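Protein E (Haemophilus influenzae, PDB 3ZH5) acts as a multifunctional surface adhesin that binds host epithelial cells and the host proteins vitronectin, laminin and plasminogen, aiding serum resistance and immune evasion. Local coordinates at residues R65-Y70 with V83-Y88; V47-K52 with E90-G95. One frame throughout, in Å; residues are numbered along the deposited sequence.

Interaction 1 (R65-Y70 with V83-Y88)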
loop_
_atom_site.group_PDB
_atom_site.type_symbol
_atom_site.label_atom_id
_atom_site.label_comp_id
_atom_site.label_asym_id
_atom_site.label_seq_id
_atom_site.Cartn_x
_atom_site.Cartn_y
_atom_site.Cartn_z
ATOM N N ARG A 65 12.239 6.708 -2.344
ATOM C CA ARG A 65 12.587 5.355 -1.899
ATOM C C ARG A 65 11.379 4.489 -1.555
ATOM O O ARG A 65 11.484 3.266 -1.505
ATOM C CB ARG A 65 13.525 5.414 -0.689
ATOM C CG ARG A 65 14.874 6.007 -1.031
ATOM C CD ARG A 65 15.834 5.996 0.137
ATOM N NE ARG A 65 17.012 6.787 -0.188
ATOM C CZ ARG A 65 18.250 6.489 0.186
ATOM N NH1 ARG A 65 18.497 5.413 0.921
ATOM N NH2 ARG A 65 19.251 7.280 -0.175
ATOM N N SER A 66 10.227 5.097 -1.303
ATOM C CA SER A 66 9.026 4.294 -1.089
ATOM C C SER A 66 7.790 5.009 -1.622
ATOM O O SER A 66 7.835 6.185 -1.962
ATOM C CB SER A 66 8.859 3.946 0.406
ATOM O OG SER A 66 8.581 5.120 1.199
ATOM N N VAL A 67 6.700 4.263 -1.731
ATOM C CA VAL A 67 5.429 4.798 -2.165
ATOM C C VAL A 67 4.397 4.410 -1.140
ATOM O O VAL A 67 4.391 3.300 -0.653
ATOM C CB VAL A 67 5.022 4.176 -3.499
ATOM C CG1 VAL A 67 3.853 4.927 -4.094
ATOM C CG2 VAL A 67 6.199 4.209 -4.441
ATOM N N ARG A 68 3.503 5.326 -0.811
ATOM C CA ARG A 68 2.394 5.010 0.053
ATOM C C ARG A 68 1.114 5.174 -0.762
ATOM O O ARG A 68 0.889 6.216 -1.376
ATOM C CB ARG A 68 2.438 5.984 1.236
ATOM C CG ARG A 68 1.398 5.796 2.316
ATOM C CD ARG A 68 1.715 6.698 3.509
ATOM N NE ARG A 68 2.789 6.238 4.403
ATOM C CZ ARG A 68 2.621 5.346 5.375
ATOM N NH1 ARG A 68 1.435 4.781 5.565
ATOM N NH2 ARG A 68 3.626 5.015 6.155
ATOM N N GLN A 69 0.259 4.160 -0.766
ATOM C CA GLN A 69 -0.970 4.221 -1.541
ATOM C C GLN A 69 -2.167 3.961 -0.673
ATOM O O GLN A 69 -2.245 2.939 -0.002
ATOM C CB GLN A 69 -0.956 3.204 -2.652
ATOM C CG GLN A 69 0.049 3.560 -3.712
ATOM C CD GLN A 69 0.021 2.612 -4.869
ATOM O OE1 GLN A 69 0.088 1.395 -4.707
ATOM N NE2 GLN A 69 -0.064 3.169 -6.052
ATOM N N TYR A 70 -3.100 4.894 -0.717
ATOM C CA TYR A 70 -4.342 4.785 0.025
ATOM C C TYR A 70 -5.293 3.859 -0.677
ATOM O O TYR A 70 -5.690 4.106 -1.846
ATOM C CB TYR A 70 -4.959 6.160 0.096
ATOM C CG TYR A 70 -6.099 6.328 1.098
ATOM C CD1 TYR A 70 -7.244 5.548 1.024
ATOM C CD2 TYR A 70 -6.014 7.266 2.102
ATOM C CE1 TYR A 70 -8.282 5.706 1.964
ATOM C CE2 TYR A 70 -7.028 7.426 3.033
ATOM C CZ TYR A 70 -8.168 6.650 2.951
ATOM O OH TYR A 70 -9.180 6.832 3.924
ATOM N N VAL A 83 -6.994 4.989 -4.224
ATOM C CA VAL A 83 -7.466 6.367 -4.010
ATOM C C VAL A 83 -6.393 7.401 -4.289
ATOM O O VAL A 83 -6.662 8.451 -4.892
ATOM C CB VAL A 83 -7.965 6.544 -2.555
ATOM C CG1 VAL A 83 -8.240 8.007 -2.229
ATOM C CG2 VAL A 83 -9.196 5.682 -2.374
ATOM N N ARG A 84 -5.189 7.157 -3.813
ATOM C CA ARG A 84 -4.115 8.118 -4.061
ATOM C C ARG A 84 -2.749 7.534 -3.793
ATOM O O ARG A 84 -2.597 6.469 -3.137
ATOM C CB ARG A 84 -4.294 9.414 -3.290
ATOM C CG ARG A 84 -3.882 9.364 -1.856
ATOM C CD ARG A 84 -3.883 10.729 -1.195
ATOM N NE ARG A 84 -2.697 11.528 -1.539
ATOM C CZ ARG A 84 -2.712 12.698 -2.178
ATOM N NH1 ARG A 84 -3.860 13.258 -2.552
ATOM N NH2 ARG A 84 -1.569 13.339 -2.431
ATOM N N THR A 85 -1.763 8.232 -4.363
ATOM C CA THR A 85 -0.378 7.828 -4.323
ATOM C C THR A 85 0.500 8.976 -3.908
ATOM O O THR A 85 0.370 10.079 -4.417
ATOM C CB THR A 85 0.097 7.364 -5.703
ATOM O OG1 THR A 85 -0.633 6.194 -6.081
ATOM C CG2 THR A 85 1.566 7.052 -5.666
ATOM N N ASP A 86 1.383 8.700 -2.953
ATOM C CA ASP A 86 2.367 9.667 -2.509
ATOM C C ASP A 86 3.736 9.022 -2.564
ATOM O O ASP A 86 3.895 7.849 -2.194
ATOM C CB ASP A 86 2.045 10.107 -1.074
ATOM C CG ASP A 86 0.788 10.979 -1.000
ATOM O OD1 ASP A 86 0.870 12.150 -1.445
ATOM O OD2 ASP A 86 -0.269 10.493 -0.515
ATOM N N PHE A 87 4.733 9.767 -3.027
ATOM C CA PHE A 87 6.095 9.252 -3.028
ATOM C C PHE A 87 6.862 9.845 -1.869
ATOM O O PHE A 87 6.657 10.986 -1.523
ATOM C CB PHE A 87 6.802 9.598 -4.330
ATOM C CG PHE A 87 6.111 9.069 -5.546
ATOM C CD1 PHE A 87 6.268 7.748 -5.925
ATOM C CD2 PHE A 87 5.327 9.895 -6.321
ATOM C CE1 PHE A 87 5.643 7.261 -7.043
ATOM C CE2 PHE A 87 4.699 9.407 -7.441
ATOM C CZ PHE A 87 4.859 8.089 -7.803
ATOM N N TYR A 88 7.760 9.071 -1.276
ATOM C CA TYR A 88 8.560 9.561 -0.163
ATOM C C TYR A 88 10.020 9.266 -0.383
ATOM O O TYR A 88 10.369 8.307 -1.071
ATOM C CB TYR A 88 8.101 8.921 1.140
ATOM C CG TYR A 88 6.728 9.390 1.567
ATOM C CD1 TYR A 88 5.585 8.730 1.146
ATOM C CD2 TYR A 88 6.585 10.492 2.392
ATOM C CE1 TYR A 88 4.335 9.155 1.542
ATOM C CE2 TYR A 88 5.328 10.939 2.784
ATOM C CZ TYR A 88 4.210 10.264 2.354
ATOM O OH TYR A 88 2.959 10.689 2.745
HETATM O O HOH W 1 -1.064 8.181 -0.264
#

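Interaction 2 (V47-K52 with E90-G95)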
loop_
_atom_site.group_PDB
_atom_site.type_symbol
_atom_site.label_atom_id
_atom_site.label_comp_id
_atom_site.label_asym_id
_atom_site.label_seq_id
_atom_site.Cartn_x
_atom_site.Cartn_y
_atom_site.Cartn_z
ATOM N N VAL A 47 2.261 0.163 1.416
ATOM C CA VAL A 47 3.534 0.884 1.376
ATOM C C VAL A 47 4.536 0.005 0.651
ATOM O O VAL A 47 4.698 -1.129 1.035
ATOM C CB VAL A 47 4.061 1.189 2.774
ATOM C CG1 VAL A 47 5.463 1.679 2.721
ATOM C CG2 VAL A 47 3.163 2.265 3.428
ATOM N N VAL A 48 5.157 0.527 -0.398
ATOM C CA VAL A 48 6.135 -0.244 -1.187
ATOM C C VAL A 48 7.505 0.355 -1.068
ATOM O O VAL A 48 7.688 1.511 -1.413
ATOM C CB VAL A 48 5.786 -0.251 -2.686
ATOM C CG1 VAL A 48 6.766 -1.087 -3.449
ATOM C CG2 VAL A 48 4.371 -0.764 -2.903
ATOM N N ASN A 49 8.482 -0.426 -0.597
ATOM C CA ASN A 49 9.862 0.021 -0.644
ATOM C C ASN A 49 10.433 -0.326 -2.019
ATOM O O ASN A 49 10.361 -1.478 -2.459
ATOM C CB ASN A 49 10.672 -0.608 0.487
ATOM C CG ASN A 49 10.269 -0.097 1.829
ATOM O OD1 ASN A 49 9.725 1.002 1.942
ATOM N ND2 ASN A 49 10.544 -0.870 2.875
ATOM N N LEU A 50 10.978 0.680 -2.701
ATOM C CA LEU A 50 11.368 0.562 -4.106
ATOM C C LEU A 50 12.744 -0.044 -4.318
ATOM O O LEU A 50 13.621 0.071 -3.465
ATOM C CB LEU A 50 11.354 1.937 -4.782
ATOM C CG LEU A 50 10.007 2.645 -4.853
ATOM C CD1 LEU A 50 10.221 4.049 -5.374
ATOM C CD2 LEU A 50 9.043 1.875 -5.720
ATOM N N ASP A 51 12.910 -0.657 -5.490
ATOM C CA ASP A 51 14.170 -1.289 -5.933
ATOM C C ASP A 51 15.026 -0.328 -6.733
ATOM O O ASP A 51 16.203 -0.565 -6.980
ATOM C CB ASP A 51 13.851 -2.472 -6.837
ATOM C CG ASP A 51 13.842 -3.778 -6.091
ATOM O OD1 ASP A 51 14.777 -3.980 -5.290
ATOM O OD2 ASP A 51 12.903 -4.590 -6.292
ATOM N N LYS A 52 14.405 0.769 -7.141
ATOM C CA LYS A 52 14.984 1.674 -8.101
ATOM C C LYS A 52 14.364 3.021 -7.769
ATOM O O LYS A 52 13.162 3.093 -7.521
ATOM C CB LYS A 52 14.589 1.221 -9.507
ATOM C CG LYS A 52 15.296 1.935 -10.644
ATOM C CD LYS A 52 14.722 1.511 -11.999
ATOM C CE LYS A 52 15.381 2.252 -13.162
ATOM N NZ LYS A 52 15.098 3.723 -13.128
ATOM N N GLU A 90 12.232 8.526 1.903
ATOM C CA GLU A 90 12.737 7.508 2.835
ATOM C C GLU A 90 11.888 6.242 2.694
ATOM O O GLU A 90 10.780 6.302 2.161
ATOM C CB GLU A 90 12.684 8.017 4.282
ATOM C CG GLU A 90 13.651 9.141 4.586
ATOM C CD GLU A 90 13.163 10.044 5.704
ATOM O OE1 GLU A 90 12.398 9.566 6.565
ATOM O OE2 GLU A 90 13.535 11.235 5.717
ATOM N N PHE A 91 12.398 5.095 3.149
ATOM C CA PHE A 91 11.615 3.857 3.098
ATOM C C PHE A 91 10.465 3.938 4.105
ATOM O O PHE A 91 10.436 4.831 4.945
ATOM C CB PHE A 91 12.508 2.626 3.386
ATOM C CG PHE A 91 13.555 2.378 2.342
ATOM C CD1 PHE A 91 13.199 2.002 1.061
ATOM C CD2 PHE A 91 14.893 2.521 2.642
ATOM C CE1 PHE A 91 14.152 1.786 0.103
ATOM C CE2 PHE A 91 15.852 2.296 1.687
ATOM C CZ PHE A 91 15.478 1.938 0.414
ATOM N N TRP A 92 9.506 3.026 3.995
ATOM C CA TRP A 92 8.373 2.949 4.925
ATOM C C TRP A 92 7.383 4.126 4.782
ATOM O O TRP A 92 6.613 4.426 5.693
ATOM C CB TRP A 92 8.866 2.820 6.378
ATOM C CG TRP A 92 9.847 1.659 6.588
ATOM C CD1 TRP A 92 11.142 1.751 6.976
ATOM C CD2 TRP A 92 9.578 0.262 6.404
ATOM N NE1 TRP A 92 11.710 0.488 7.059
ATOM C CE2 TRP A 92 10.767 -0.439 6.705
ATOM C CE3 TRP A 92 8.444 -0.464 6.017
ATOM C CZ2 TRP A 92 10.866 -1.846 6.622
ATOM C CZ3 TRP A 92 8.539 -1.867 5.940
ATOM C CH2 TRP A 92 9.750 -2.538 6.233
ATOM N N GLY A 93 7.369 4.742 3.605
ATOM C CA GLY A 93 6.417 5.782 3.299
ATOM C C GLY A 93 6.520 6.982 4.248
ATOM O O GLY A 93 5.504 7.451 4.740
ATOM N N GLN A 94 7.742 7.463 4.478
ATOM C CA GLN A 94 8.026 8.545 5.424
ATOM C C GLN A 94 8.983 9.493 4.740
ATOM O O GLN A 94 9.677 9.095 3.798
ATOM C CB GLN A 94 8.765 8.022 6.670
ATOM C CG GLN A 94 8.189 6.784 7.325
ATOM C CD GLN A 94 6.946 7.068 8.124
ATOM O OE1 GLN A 94 6.686 8.209 8.510
ATOM N NE2 GLN A 94 6.154 6.031 8.367
ATOM N N GLY A 95 9.058 10.720 5.253
ATOM C CA GLY A 95 10.060 11.685 4.835
ATOM C C GLY A 95 9.503 12.729 3.891
ATOM O O GLY A 95 8.329 13.101 3.983
#

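Interaction 1 (R65-Y70 with V83-Y88)
Val67 and Phe87 face each other as a non-hydrogen-bonded antiparallel pair, their side chains side by side. Val67 CG2 lies 3.8 Å from Phe87 CD1. Packing is tightest next to them, where Val67 CG1 comes within 3.5 Å of Thr85 CG2. With chi1 of Thr85 at -64°, CG2 sits beside the carbonyl carbon and turns to Val67, while OG1 faces Gln69. Gln69 NE2 donates to Thr85 OG1 over 3.1 Å, almost straight and close to the amide plane. On the other face, Arg68 CB meets Tyr88 CE1 at 3.7 Å, with guanidinium and ring nearly perpendicular. The Arg68 guanidinium itself turns to Asp28 and Asp45. Nearby, Arg84 grips Asp86 side-on, NE to OD2 and NH2 to OD1, both on the syn side. Asp86 OD1 also pairs with Arg97. A water donates to Arg68 O. The loose side is at Arg65, whose side chain leads away and is poorly ordered. Tyr70 is partly exposed, but its CD1 still packs 3.8 Å from Val83 CB, and its OH bonds to His43. Arg65 N and Ser66 N both donate to Tyr88 O, at 2.8 and 3.2 Å. This is a classic beta bulge in an antiparallel beta hairpin.

Interaction 2 (V47-K52 with E90-G95)
Asn49, on strand 41-50, faces the irregular loop 90-95 where Trp92 and Gly93 both have positive phi, and the closest CA pair is Asn49 with Phe91 at 5.6 Å. Asn49 reaches across with its amide. Its OD1 accepts the backbone N of Trp92 over 2.9 Å, in a nearly straight bond, with the donor tilted 18° from the carbonyl plane. The other end of the amide, ND2, lies over one face of the indole, 3.6 Å above its plane and offset toward the rim. Amide and indole planes are 79° apart. The Phe91 ring passes the root of the same side chain, with CD1 3.7 Å from Asn49 CB. With chi1 of Asn49 at -69°, CG is anti to the carbonyl carbon, and the Phe91 ring flanks it as well as CB. The Phe91 edge also approaches Leu50 O, with CE1 at 4.0 Å. Further back, Val47 CG1 packs on the loop backbone, 3.7 Å from Gly93 N. Strand 64-74 also holds the loop: Ser66 OG bonds to Glu90 O and Gly93 N, and Arg68 NE to Gly93 O. On the indole, Tyr26 of strand 25-34 makes an edge-to-face contact, and Tyr16 of strand 16-19 also meets it.

Overall arrangement
The centres of the two interactions lie about 8 Å apart. Both involve the same antiparallel sheet, interaction 2 through strand 41-50 only. Strand 64-74 is the shared neighbour: it pairs with strand 79-88 in interaction 1 and with strand 41-50, which supplies 47-52. Along the chain the order is 47-52, 65-70, 83-88, 90-95, so interaction 1 is nested inside interaction 2. After strand 79-88 the chain folds back across strand 64-74 as a loop and reaches strand 41-50. The loop packs over the side of the sheet that carries Ser66 and Arg68. Ser66 links the contacts directly, since it belongs to interaction 1 and its hydroxyl also bonds the loop of interaction 2.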